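Local coordinates for alginate biosynthesis protein AlgX (Pseudomonas aeruginosa, PDB 4KNC), which takes part in alginate O-acetylation in the periplasm and protects the polymer from degradation on its way through that compartment, at residues F254-E257 against D262-N265; S243-A248 against I295-T300; L278-S283 against N289-L294. All blocks are in the same frame, centred on the assembly; numbering follows the deposited sequence.

Interaction 1 of 3, residues F254-E257 against D262-N265; sequences FLEE and DILN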
ATOM      1  N   PHE A 254       9.335  16.293   0.523  1.00 26.37           N
ATOM      2  CA  PHE A 254      10.671  16.157  -0.051  1.00 28.49           C
ATOM      3  C   PHE A 254      10.601  15.742  -1.524  1.00 32.70           C
ATOM      4  O   PHE A 254      11.411  16.185  -2.334  1.00 31.13           O
ATOM      5  CB  PHE A 254      11.513  15.181   0.763  1.00 31.70           C
ATOM      6  CG  PHE A 254      11.757  15.637   2.191  1.00 41.61           C
ATOM      7  CD1 PHE A 254      12.266  16.901   2.455  1.00 38.08           C
ATOM      8  CD2 PHE A 254      11.460  14.804   3.261  1.00 38.70           C
ATOM      9  CE1 PHE A 254      12.492  17.326   3.771  1.00 32.84           C
ATOM     10  CE2 PHE A 254      11.673  15.223   4.573  1.00 40.93           C
ATOM     11  CZ  PHE A 254      12.194  16.484   4.822  1.00 39.40           C
ATOM     12  N   LEU A 255       9.631  14.898  -1.876  1.00 30.26           N
ATOM     13  CA  LEU A 255       9.430  14.578  -3.283  1.00 30.24           C
ATOM     14  C   LEU A 255       9.179  15.848  -4.086  1.00 29.94           C
ATOM     15  O   LEU A 255       9.759  16.030  -5.158  1.00 39.67           O
ATOM     16  CB  LEU A 255       8.282  13.602  -3.480  1.00 28.66           C
ATOM     17  CG  LEU A 255       8.547  12.153  -3.058  1.00 39.42           C
ATOM     18  CD1 LEU A 255       7.250  11.340  -3.047  1.00 35.99           C
ATOM     19  CD2 LEU A 255       9.560  11.498  -3.977  1.00 39.61           C
ATOM     20  N   GLU A 256       8.323  16.733  -3.581  1.00 32.82           N
ATOM     21  CA  GLU A 256       8.064  17.979  -4.312  1.00 32.63           C
ATOM     22  C   GLU A 256       9.324  18.833  -4.404  1.00 35.71           C
ATOM     23  O   GLU A 256       9.629  19.382  -5.461  1.00 34.89           O
ATOM     24  CB  GLU A 256       6.948  18.788  -3.661  1.00 38.31           C
ATOM     25  CG  GLU A 256       5.594  18.102  -3.660  1.00 42.00           C
ATOM     26  CD  GLU A 256       4.612  18.790  -2.743  1.00 44.91           C
ATOM     27  OE1 GLU A 256       5.075  19.387  -1.752  1.00 42.25           O
ATOM     28  OE2 GLU A 256       3.393  18.742  -3.016  1.00 43.71           O
ATOM     29  N   GLU A 257      10.052  18.929  -3.295  1.00 35.05           N
ATOM     30  CA  GLU A 257      11.234  19.769  -3.249  1.00 38.98           C
ATOM     31  C   GLU A 257      12.232  19.317  -4.304  1.00 38.83           C
ATOM     32  O   GLU A 257      12.705  20.117  -5.103  1.00 36.82           O
ATOM     33  CB  GLU A 257      11.897  19.757  -1.864  1.00 33.45           C
ATOM     34  CG  GLU A 257      13.172  20.570  -1.873  1.00 37.02           C
ATOM     35  CD  GLU A 257      13.968  20.495  -0.592  1.00 46.99           C
ATOM     36  OE1 GLU A 257      13.465  19.940   0.415  1.00 44.82           O
ATOM     37  OE2 GLU A 257      15.111  21.002  -0.607  1.00 43.15           O
ATOM     38  N   ASP A 262       4.065  19.046  -8.016  1.00 36.57           N
ATOM     39  CA  ASP A 262       3.053  18.750  -6.990  1.00 37.55           C
ATOM     40  C   ASP A 262       2.848  17.244  -6.795  1.00 34.30           C
ATOM     41  O   ASP A 262       2.786  16.479  -7.757  1.00 37.47           O
ATOM     42  CB  ASP A 262       1.704  19.395  -7.334  1.00 43.85           C
ATOM     43  CG  ASP A 262       1.604  20.842  -6.864  1.00 55.35           C
ATOM     44  OD1 ASP A 262       2.221  21.174  -5.834  1.00 54.71           O
ATOM     45  OD2 ASP A 262       0.911  21.649  -7.515  1.00 58.92           O
ATOM     46  N   ILE A 263       2.745  16.820  -5.545  1.00 30.90           N
ATOM     47  CA  ILE A 263       2.502  15.414  -5.248  1.00 33.26           C
ATOM     48  C   ILE A 263       1.207  15.292  -4.467  1.00 39.64           C
ATOM     49  O   ILE A 263       1.133  15.715  -3.313  1.00 34.43           O
ATOM     50  CB  ILE A 263       3.654  14.812  -4.418  1.00 34.57           C
ATOM     51  CG1 ILE A 263       5.001  15.007  -5.128  1.00 33.78           C
ATOM     52  CG2 ILE A 263       3.393  13.351  -4.125  1.00 33.92           C
ATOM     53  CD1 ILE A 263       5.272  14.037  -6.253  1.00 31.43           C
ATOM     54  N   LEU A 264       0.176  14.732  -5.092  1.00 42.60           N
ATOM     55  CA  LEU A 264      -1.075  14.453  -4.386  1.00 40.16           C
ATOM     56  C   LEU A 264      -0.891  13.293  -3.434  1.00 39.25           C
ATOM     57  O   LEU A 264      -0.781  12.154  -3.878  1.00 37.78           O
ATOM     58  CB  LEU A 264      -2.175  14.093  -5.377  1.00 44.08           C
ATOM     59  CG  LEU A 264      -2.441  15.129  -6.464  1.00 54.86           C
ATOM     60  CD1 LEU A 264      -3.379  14.549  -7.508  1.00 62.17           C
ATOM     61  CD2 LEU A 264      -3.024  16.394  -5.857  1.00 49.24           C
ATOM     62  N   ASN A 265      -0.882  13.576  -2.131  1.00 34.13           N
ATOM     63  CA  ASN A 265      -0.670  12.545  -1.121  1.00 35.19           C
ATOM     64  C   ASN A 265      -1.966  11.837  -0.700  1.00 41.77           C
ATOM     65  O   ASN A 265      -2.819  12.441  -0.061  1.00 47.53           O
ATOM     66  CB  ASN A 265       0.004  13.161   0.105  1.00 34.32           C
ATOM     67  CG  ASN A 265       0.486  12.122   1.101  1.00 36.15           C
ATOM     68  OD1 ASN A 265       0.065  10.970   1.072  1.00 39.23           O
ATOM     69  ND2 ASN A 265       1.377  12.533   1.997  1.00 35.25           N
TER
HETATM   70  O   HOH W   1       1.521  17.036  -1.078  1.00 56.81           O

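Interaction 2 of 3, residues S243-A248 against I295-T300; sequences SNSGPA and IWEFAT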
ATOM      1  N   SER A 243       1.710   4.649   6.542  1.00 26.47           N
ATOM      2  CA  SER A 243       2.000   5.710   7.498  1.00 27.25           C
ATOM      3  C   SER A 243       3.347   6.373   7.167  1.00 31.40           C
ATOM      4  O   SER A 243       3.509   7.561   7.400  1.00 29.36           O
ATOM      5  CB  SER A 243       1.944   5.208   8.961  1.00 27.67           C
ATOM      6  OG  SER A 243       2.980   4.288   9.253  1.00 29.97           O
ATOM      7  N   ASN A 244       4.281   5.618   6.574  1.00 30.98           N
ATOM      8  CA  ASN A 244       5.574   6.188   6.124  1.00 33.58           C
ATOM      9  C   ASN A 244       5.484   7.393   5.171  1.00 29.84           C
ATOM     10  O   ASN A 244       6.385   8.256   5.158  1.00 27.48           O
ATOM     11  CB  ASN A 244       6.470   5.112   5.489  1.00 26.20           C
ATOM     12  CG  ASN A 244       7.095   4.184   6.521  1.00 31.65           C
ATOM     13  OD1 ASN A 244       8.099   4.525   7.158  1.00 25.94           O
ATOM     14  ND2 ASN A 244       6.508   3.004   6.691  1.00 30.14           N
ATOM     15  N   SER A 245       4.421   7.447   4.367  1.00 29.16           N
ATOM     16  CA  SER A 245       4.194   8.600   3.488  1.00 36.58           C
ATOM     17  C   SER A 245       3.313   9.648   4.166  1.00 37.45           C
ATOM     18  O   SER A 245       2.878  10.618   3.530  1.00 39.87           O
ATOM     19  CB  SER A 245       3.576   8.187   2.143  1.00 30.49           C
ATOM     20  OG  SER A 245       4.400   7.284   1.421  1.00 28.25           O
ATOM     21  N   GLY A 246       3.078   9.457   5.463  1.00 38.40           N
ATOM     22  CA  GLY A 246       2.289  10.390   6.250  1.00 38.87           C
ATOM     23  C   GLY A 246       2.986  11.724   6.469  1.00 37.62           C
ATOM     24  O   GLY A 246       4.193  11.833   6.318  1.00 37.49           O
ATOM     25  N   PRO A 247       2.213  12.747   6.838  1.00 45.76           N
ATOM     26  CA  PRO A 247       2.684  14.128   7.008  1.00 46.84           C
ATOM     27  C   PRO A 247       3.864  14.275   7.966  1.00 41.07           C
ATOM     28  O   PRO A 247       4.745  15.085   7.712  1.00 40.64           O
ATOM     29  CB  PRO A 247       1.456  14.842   7.570  1.00 46.38           C
ATOM     30  CG  PRO A 247       0.297  14.042   7.056  1.00 43.85           C
ATOM     31  CD  PRO A 247       0.765  12.620   7.078  1.00 45.39           C
ATOM     32  N   ALA A 248       3.884  13.488   9.036  1.00 35.83           N
ATOM     33  CA  ALA A 248       4.925  13.596  10.057  1.00 33.66           C
ATOM     34  C   ALA A 248       6.346  13.447   9.512  1.00 36.61           C
ATOM     35  O   ALA A 248       7.268  14.046  10.051  1.00 34.72           O
ATOM     36  CB  ALA A 248       4.689  12.573  11.170  1.00 30.44           C
ATOM     37  N   ILE A 295       2.846   6.980  -7.722  1.00 26.20           N
ATOM     38  CA  ILE A 295       3.916   6.462  -6.878  1.00 27.74           C
ATOM     39  C   ILE A 295       3.338   5.577  -5.763  1.00 30.91           C
ATOM     40  O   ILE A 295       2.424   5.978  -5.050  1.00 30.11           O
ATOM     41  CB  ILE A 295       4.704   7.614  -6.228  1.00 33.63           C
ATOM     42  CG1 ILE A 295       5.235   8.574  -7.292  1.00 35.19           C
ATOM     43  CG2 ILE A 295       5.857   7.079  -5.379  1.00 24.90           C
ATOM     44  CD1 ILE A 295       5.779   9.845  -6.687  1.00 33.75           C
ATOM     45  N   TRP A 296       3.894   4.384  -5.596  1.00 27.68           N
ATOM     46  CA  TRP A 296       3.325   3.411  -4.677  1.00 29.53           C
ATOM     47  C   TRP A 296       4.383   2.942  -3.696  1.00 31.48           C
ATOM     48  O   TRP A 296       5.345   2.287  -4.078  1.00 31.89           O
ATOM     49  CB  TRP A 296       2.737   2.237  -5.470  1.00 26.43           C
ATOM     50  CG  TRP A 296       2.034   1.180  -4.651  1.00 35.44           C
ATOM     51  CD1 TRP A 296       1.646   1.254  -3.336  1.00 35.37           C
ATOM     52  CD2 TRP A 296       1.659  -0.123  -5.105  1.00 30.89           C
ATOM     53  NE1 TRP A 296       1.037   0.069  -2.953  1.00 34.06           N
ATOM     54  CE2 TRP A 296       1.044  -0.790  -4.018  1.00 37.98           C
ATOM     55  CE3 TRP A 296       1.793  -0.798  -6.319  1.00 33.07           C
ATOM     56  CZ2 TRP A 296       0.561  -2.093  -4.122  1.00 39.78           C
ATOM     57  CZ3 TRP A 296       1.305  -2.093  -6.422  1.00 36.24           C
ATOM     58  CH2 TRP A 296       0.699  -2.722  -5.334  1.00 37.43           C
ATOM     59  N   GLU A 297       4.188   3.289  -2.426  1.00 28.38           N
ATOM     60  CA  GLU A 297       5.170   3.036  -1.381  1.00 28.77           C
ATOM     61  C   GLU A 297       4.700   1.968  -0.385  1.00 34.49           C
ATOM     62  O   GLU A 297       3.594   2.052   0.155  1.00 34.26           O
ATOM     63  CB  GLU A 297       5.489   4.342  -0.642  1.00 23.78           C
ATOM     64  CG  GLU A 297       6.244   4.151   0.678  1.00 24.88           C
ATOM     65  CD  GLU A 297       5.304   3.998   1.897  1.00 35.78           C
ATOM     66  OE1 GLU A 297       5.449   2.992   2.627  1.00 29.72           O
ATOM     67  OE2 GLU A 297       4.429   4.871   2.126  1.00 37.41           O
ATOM     68  N   PHE A 298       5.550   0.972  -0.151  1.00 33.38           N
ATOM     69  CA  PHE A 298       5.303  -0.058   0.858  1.00 30.43           C
ATOM     70  C   PHE A 298       6.617  -0.743   1.238  1.00 34.71           C
ATOM     71  O   PHE A 298       7.635  -0.572   0.557  1.00 31.88           O
ATOM     72  CB  PHE A 298       4.279  -1.081   0.357  1.00 26.51           C
ATOM     73  CG  PHE A 298       4.625  -1.695  -0.971  1.00 25.30           C
ATOM     74  CD1 PHE A 298       4.231  -1.085  -2.156  1.00 27.39           C
ATOM     75  CD2 PHE A 298       5.347  -2.884  -1.039  1.00 27.84           C
ATOM     76  CE1 PHE A 298       4.557  -1.640  -3.397  1.00 28.55           C
ATOM     77  CE2 PHE A 298       5.675  -3.449  -2.272  1.00 28.89           C
ATOM     78  CZ  PHE A 298       5.277  -2.821  -3.456  1.00 27.75           C
ATOM     79  N   ALA A 299       6.591  -1.528   2.312  1.00 28.27           N
ATOM     80  CA  ALA A 299       7.782  -2.208   2.798  1.00 26.94           C
ATOM     81  C   ALA A 299       7.868  -3.678   2.377  1.00 33.87           C
ATOM     82  O   ALA A 299       7.004  -4.201   1.679  1.00 34.35           O
ATOM     83  CB  ALA A 299       7.893  -2.080   4.322  1.00 30.83           C
ATOM     84  N   THR A 300       8.912  -4.350   2.843  1.00 29.92           N
ATOM     85  CA  THR A 300       9.297  -5.639   2.284  1.00 27.95           C
ATOM     86  C   THR A 300       8.612  -6.864   2.905  1.00 38.19           C
ATOM     87  O   THR A 300       8.913  -7.991   2.514  1.00 41.98           O
ATOM     88  CB  THR A 300      10.835  -5.818   2.377  1.00 28.42           C
ATOM     89  OG1 THR A 300      11.261  -5.674   3.746  1.00 30.53           O
ATOM     90  CG2 THR A 300      11.541  -4.763   1.519  1.00 33.05           C
TER

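Interaction 3 of 3, residues L278-S283 against N289-L294; sequences LAYMTS and NPPKIL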
ATOM      1  N   LEU A 278      -6.167   1.126  -3.207  1.00 42.73           N
ATOM      2  CA  LEU A 278      -7.552   0.730  -3.467  1.00 40.14           C
ATOM      3  C   LEU A 278      -8.524   1.896  -3.224  1.00 36.79           C
ATOM      4  O   LEU A 278      -9.391   2.171  -4.047  1.00 39.27           O
ATOM      5  CB  LEU A 278      -7.943  -0.493  -2.629  1.00 37.19           C
ATOM      6  CG  LEU A 278      -7.318  -1.855  -2.963  1.00 35.23           C
ATOM      7  CD1 LEU A 278      -7.961  -2.985  -2.127  1.00 37.08           C
ATOM      8  CD2 LEU A 278      -7.427  -2.166  -4.466  1.00 34.39           C
ATOM      9  N   ALA A 279      -8.364   2.597  -2.104  1.00 34.53           N
ATOM     10  CA  ALA A 279      -9.227   3.744  -1.825  1.00 36.00           C
ATOM     11  C   ALA A 279      -9.063   4.818  -2.892  1.00 41.17           C
ATOM     12  O   ALA A 279     -10.055   5.356  -3.400  1.00 42.62           O
ATOM     13  CB  ALA A 279      -8.939   4.315  -0.437  1.00 34.98           C
ATOM     14  N   TYR A 280      -7.813   5.118  -3.241  1.00 37.98           N
ATOM     15  CA  TYR A 280      -7.536   6.102  -4.297  1.00 36.66           C
ATOM     16  C   TYR A 280      -8.187   5.740  -5.639  1.00 39.25           C
ATOM     17  O   TYR A 280      -8.857   6.569  -6.262  1.00 37.17           O
ATOM     18  CB  TYR A 280      -6.023   6.307  -4.487  1.00 31.77           C
ATOM     19  CG  TYR A 280      -5.688   7.356  -5.521  1.00 37.16           C
ATOM     20  CD1 TYR A 280      -6.293   8.607  -5.494  1.00 40.27           C
ATOM     21  CD2 TYR A 280      -4.760   7.103  -6.521  1.00 42.98           C
ATOM     22  CE1 TYR A 280      -5.992   9.574  -6.449  1.00 35.60           C
ATOM     23  CE2 TYR A 280      -4.451   8.060  -7.467  1.00 41.44           C
ATOM     24  CZ  TYR A 280      -5.070   9.290  -7.429  1.00 39.56           C
ATOM     25  OH  TYR A 280      -4.756  10.240  -8.383  1.00 41.38           O
ATOM     26  N   MET A 281      -8.011   4.500  -6.081  1.00 44.15           N
ATOM     27  CA  MET A 281      -8.613   4.089  -7.348  1.00 47.70           C
ATOM     28  C   MET A 281     -10.127   3.853  -7.255  1.00 48.56           C
ATOM     29  O   MET A 281     -10.777   3.615  -8.271  1.00 44.91           O
ATOM     30  CB  MET A 281      -7.921   2.853  -7.919  1.00 46.29           C
ATOM     31  CG  MET A 281      -6.430   3.002  -8.113  1.00 46.71           C
ATOM     32  SD  MET A 281      -5.815   1.912  -9.405  1.00 46.06           S
ATOM     33  CE  MET A 281      -6.197   0.289  -8.764  1.00 38.42           C
ATOM     34  N   THR A 282     -10.692   3.900  -6.051  1.00 47.58           N
ATOM     35  CA  THR A 282     -12.155   3.896  -5.937  1.00 49.91           C
ATOM     36  C   THR A 282     -12.697   5.326  -6.036  1.00 55.20           C
ATOM     37  O   THR A 282     -13.879   5.538  -6.300  1.00 53.19           O
ATOM     38  CB  THR A 282     -12.649   3.234  -4.622  1.00 48.56           C
ATOM     39  OG1 THR A 282     -12.080   1.927  -4.499  1.00 47.99           O
ATOM     40  CG2 THR A 282     -14.166   3.097  -4.621  1.00 55.23           C
ATOM     41  N   SER A 283     -11.827   6.311  -5.838  1.00 50.94           N
ATOM     42  CA  SER A 283     -12.268   7.700  -5.821  1.00 46.16           C
ATOM     43  C   SER A 283     -12.677   8.200  -7.206  1.00 50.58           C
ATOM     44  O   SER A 283     -12.120   7.788  -8.229  1.00 45.74           O
ATOM     45  CB  SER A 283     -11.186   8.612  -5.215  1.00 50.79           C
ATOM     46  OG  SER A 283     -10.158   8.908  -6.154  1.00 44.33           O
ATOM     47  N   ASN A 289      -9.782  12.824 -13.352  1.00 75.30           N
ATOM     48  CA  ASN A 289      -8.455  13.316 -13.714  1.00 67.40           C
ATOM     49  C   ASN A 289      -7.351  12.354 -13.281  1.00 55.71           C
ATOM     50  O   ASN A 289      -6.707  12.574 -12.254  1.00 45.55           O
ATOM     51  CB  ASN A 289      -8.210  14.680 -13.065  1.00 69.78           C
ATOM     52  CG  ASN A 289      -9.336  15.666 -13.331  1.00 74.28           C
ATOM     53  OD1 ASN A 289      -9.732  15.882 -14.478  1.00 71.12           O
ATOM     54  ND2 ASN A 289      -9.863  16.265 -12.266  1.00 70.82           N
ATOM     55  N   PRO A 290      -7.129  11.280 -14.056  1.00 45.41           N
ATOM     56  CA  PRO A 290      -6.076  10.327 -13.671  1.00 50.95           C
ATOM     57  C   PRO A 290      -4.683  10.948 -13.705  1.00 53.99           C
ATOM     58  O   PRO A 290      -4.384  11.757 -14.585  1.00 59.64           O
ATOM     59  CB  PRO A 290      -6.197   9.213 -14.725  1.00 52.65           C
ATOM     60  CG  PRO A 290      -6.936   9.834 -15.882  1.00 50.75           C
ATOM     61  CD  PRO A 290      -7.856  10.859 -15.267  1.00 48.45           C
ATOM     62  N   PRO A 291      -3.827  10.566 -12.753  1.00 44.48           N
ATOM     63  CA  PRO A 291      -2.467  11.107 -12.740  1.00 36.28           C
ATOM     64  C   PRO A 291      -1.677  10.551 -13.906  1.00 39.64           C
ATOM     65  O   PRO A 291      -2.004   9.468 -14.382  1.00 38.18           O
ATOM     66  CB  PRO A 291      -1.893  10.544 -11.443  1.00 40.67           C
ATOM     67  CG  PRO A 291      -2.598   9.206 -11.295  1.00 40.33           C
ATOM     68  CD  PRO A 291      -4.009   9.478 -11.775  1.00 44.07           C
ATOM     69  N   LYS A 292      -0.658  11.280 -14.355  1.00 33.16           N
ATOM     70  CA  LYS A 292       0.293  10.769 -15.335  1.00 30.54           C
ATOM     71  C   LYS A 292       1.212   9.763 -14.650  1.00 29.78           C
ATOM     72  O   LYS A 292       1.676   8.800 -15.258  1.00 32.02           O
ATOM     73  CB  LYS A 292       1.141  11.921 -15.881  1.00 35.10           C
ATOM     74  CG  LYS A 292       0.336  13.040 -16.512  1.00 49.82           C
ATOM     75  CD  LYS A 292      -0.171  12.631 -17.885  1.00 56.35           C
ATOM     76  CE  LYS A 292      -0.994  13.733 -18.533  1.00 63.80           C
ATOM     77  NZ  LYS A 292      -2.314  13.903 -17.854  1.00 69.70           N
ATOM     78  N   ILE A 293       1.482  10.010 -13.373  1.00 30.67           N
ATOM     79  CA  ILE A 293       2.397   9.179 -12.600  1.00 34.93           C
ATOM     80  C   ILE A 293       1.775   8.803 -11.245  1.00 35.45           C
ATOM     81  O   ILE A 293       1.213   9.647 -10.538  1.00 35.12           O
ATOM     82  CB  ILE A 293       3.764   9.885 -12.367  1.00 32.02           C
ATOM     83  CG1 ILE A 293       4.370  10.373 -13.688  1.00 36.80           C
ATOM     84  CG2 ILE A 293       4.742   8.958 -11.627  1.00 29.02           C
ATOM     85  CD1 ILE A 293       5.723  11.031 -13.530  1.00 36.51           C
ATOM     86  N   LEU A 294       1.865   7.526 -10.913  1.00 29.99           N
ATOM     87  CA  LEU A 294       1.373   7.009  -9.645  1.00 36.37           C
ATOM     88  C   LEU A 294       2.551   6.420  -8.885  1.00 30.80           C
ATOM     89  O   LEU A 294       3.198   5.483  -9.364  1.00 29.06           O
ATOM     90  CB  LEU A 294       0.313   5.925  -9.889  1.00 30.52           C
ATOM     91  CG  LEU A 294      -0.290   5.214  -8.668  1.00 35.42           C
ATOM     92  CD1 LEU A 294      -0.995   6.201  -7.752  1.00 28.32           C
ATOM     93  CD2 LEU A 294      -1.259   4.128  -9.122  1.00 37.60           C
TER

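Interaction 1 of 3, residues F254-E257 against D262-N265
E256 OE2 accepts the backbone N-H of I263 over 3.2 Å, and the nearly straight N-H...O angle of 169° marks a well-aimed bond. The oxygen uses its anti lone pair, on the side away from OE1. A water closes a second path by donating to both I263 O and E256 OE2, the shorter leg being 2.6 Å from water O to I263 O, so both polar backbone atoms of I263 are linked to one carboxylate oxygen. With CG beside the backbone N (chi1 -63°) and the chain extended beyond it, the E256 side chain slides past that of I263 in the opposite direction, its CG 3.5 Å from I263 CG1. That same CG1 meets L255 CB at 3.9 Å, which adds an apolar flank to the polar bridge. D262 OD1 lies 3.9 Å from E256 OE2, a proximity of like charges that may be eased by the weak, long ion pair of D262 OD2 with K179. The contact belongs to the beta-alpha-beta unit of strand 237-240, helix 251-259 and strand 263-265: I263 packs on I237 and L239, L255 rests against A160 and V163 of helix 153-169, and F181 of strand 180-191 touches E256 and D262.

Interaction 2 of 3, residues S243-A248 against I295-T300
The backbones of S245 and E297 come no closer than 7.5 Å between CA atoms, so side chains must bridge a 3-10 turn at 243-245, closed by a G246 N to S243 O bond of 2.7 Å, and strand 293-298. S245 OG makes that bridge, donating to E297 OE2 in a short hydrogen bond of 2.5 Å. It meets the oxygen on its anti side, 19° out of the carboxylate plane. The glutamate chain starts with CG anti to the backbone N and then bends sharply (chi2 -91°), which swings the carboxylate up against the turn. Its other oxygen, OE1, is 3.7 Å from N244 CB and is hydrogen-bonded to T242 OG1, just ahead of the turn, so each oxygen of this buried carboxylate has a hydroxyl partner. T242 OG1 also pairs with N244 N, tying the start of the turn to the same cluster. N244 and E297 cross at about a right angle, with amide and carboxylate planes 77° apart. Beyond the two segments N244 OD1 bonds to Q86 NE2, and the N244 side chain also touches H150. E297 thus holds the turn that carries S243 from the strand side, consistent with a second-shell role. The CB of S243 points away from the strand, and its OG is hydrogen-bonded to H150 NE2. S243, H150 and D148, the inferred nucleophile, proton acceptor and third member, are consistent with the Ser-His-Asp triad of SGNH hydrolases, the nucleophile here following the central parallel strand 237-240.

Interaction 3 of 3, residues L278-S283 against N289-L294
Y280 O, at the end of the helix that presents the Y280 ring to P291 and L294, is gripped by two donors of one residue. S283 OG reaches it over 2.7 Å, lying in the carbonyl plane with a C=O...O angle of 146°. S283 N reaches the same Y280 O at 3.0 Å. The serine is also the N-cap of helix 284-288, its OG accepting a weak hydrogen bond from F286 N, so one side chain joins the last turn of one helix to the first of the next. The preceding residue adds a second hydroxyl: T282 OG1 donates to L278 O at 2.7 Å, from 37° above the carbonyl plane and hence not along a lone pair.

Across the contact the side chains meet by van der Waals packing. CG of Y280 stands anti to its backbone nitrogen (chi1 -177°), which carries the ring out from the helix toward the strand. The hydroxyl end arrives first, Y280 OH lying 3.6 Å from P291 CD. P291 CG lies at the ring edge, near its plane, and the proline and tyrosine side chains approach from opposite directions. L294 instead comes alongside, sliding past the ring so that its CD1 is 3.9 Å from Y280 CE2, in an oblique approach.

F286 meets the tyrosine ring edge-to-face and also touches P291, so that helix 284-288 borders the same tyrosine-proline contact. Together helices 275-282 and 284-288 lie in the connection from strand 263-265 to strand 293-298, which passes over the intervening strand 237-240; accordingly Y280 packs on A238 and V240, while M281 touches A313 of helix 307-316.

All three contacts are built on the parallel sheet of the SGNH hydrolase-like domain, with centres 13 to 16 Å apart. Interactions 1 and 2 touch directly: N265 ND2 lies 2.9 Å from S245 O, a probable hydrogen bond that ties strand 263-265 to the turn of the inferred nucleophile S243. L255 CD1 and I263 CD1 also pack on I295 CD1. Interaction 3 uses the start of strand 293-298 and interaction 2 the residues that follow, with no other touch. I263 and I295 meet I237 and L239, whereas Y280 meets A238 and V240, so interactions 1 and 3 sit on opposite faces of the sheet. Of the three, only interaction 2 contains an inferred active-site residue, S243; the N244 side chain is about 4 Å from that of H150.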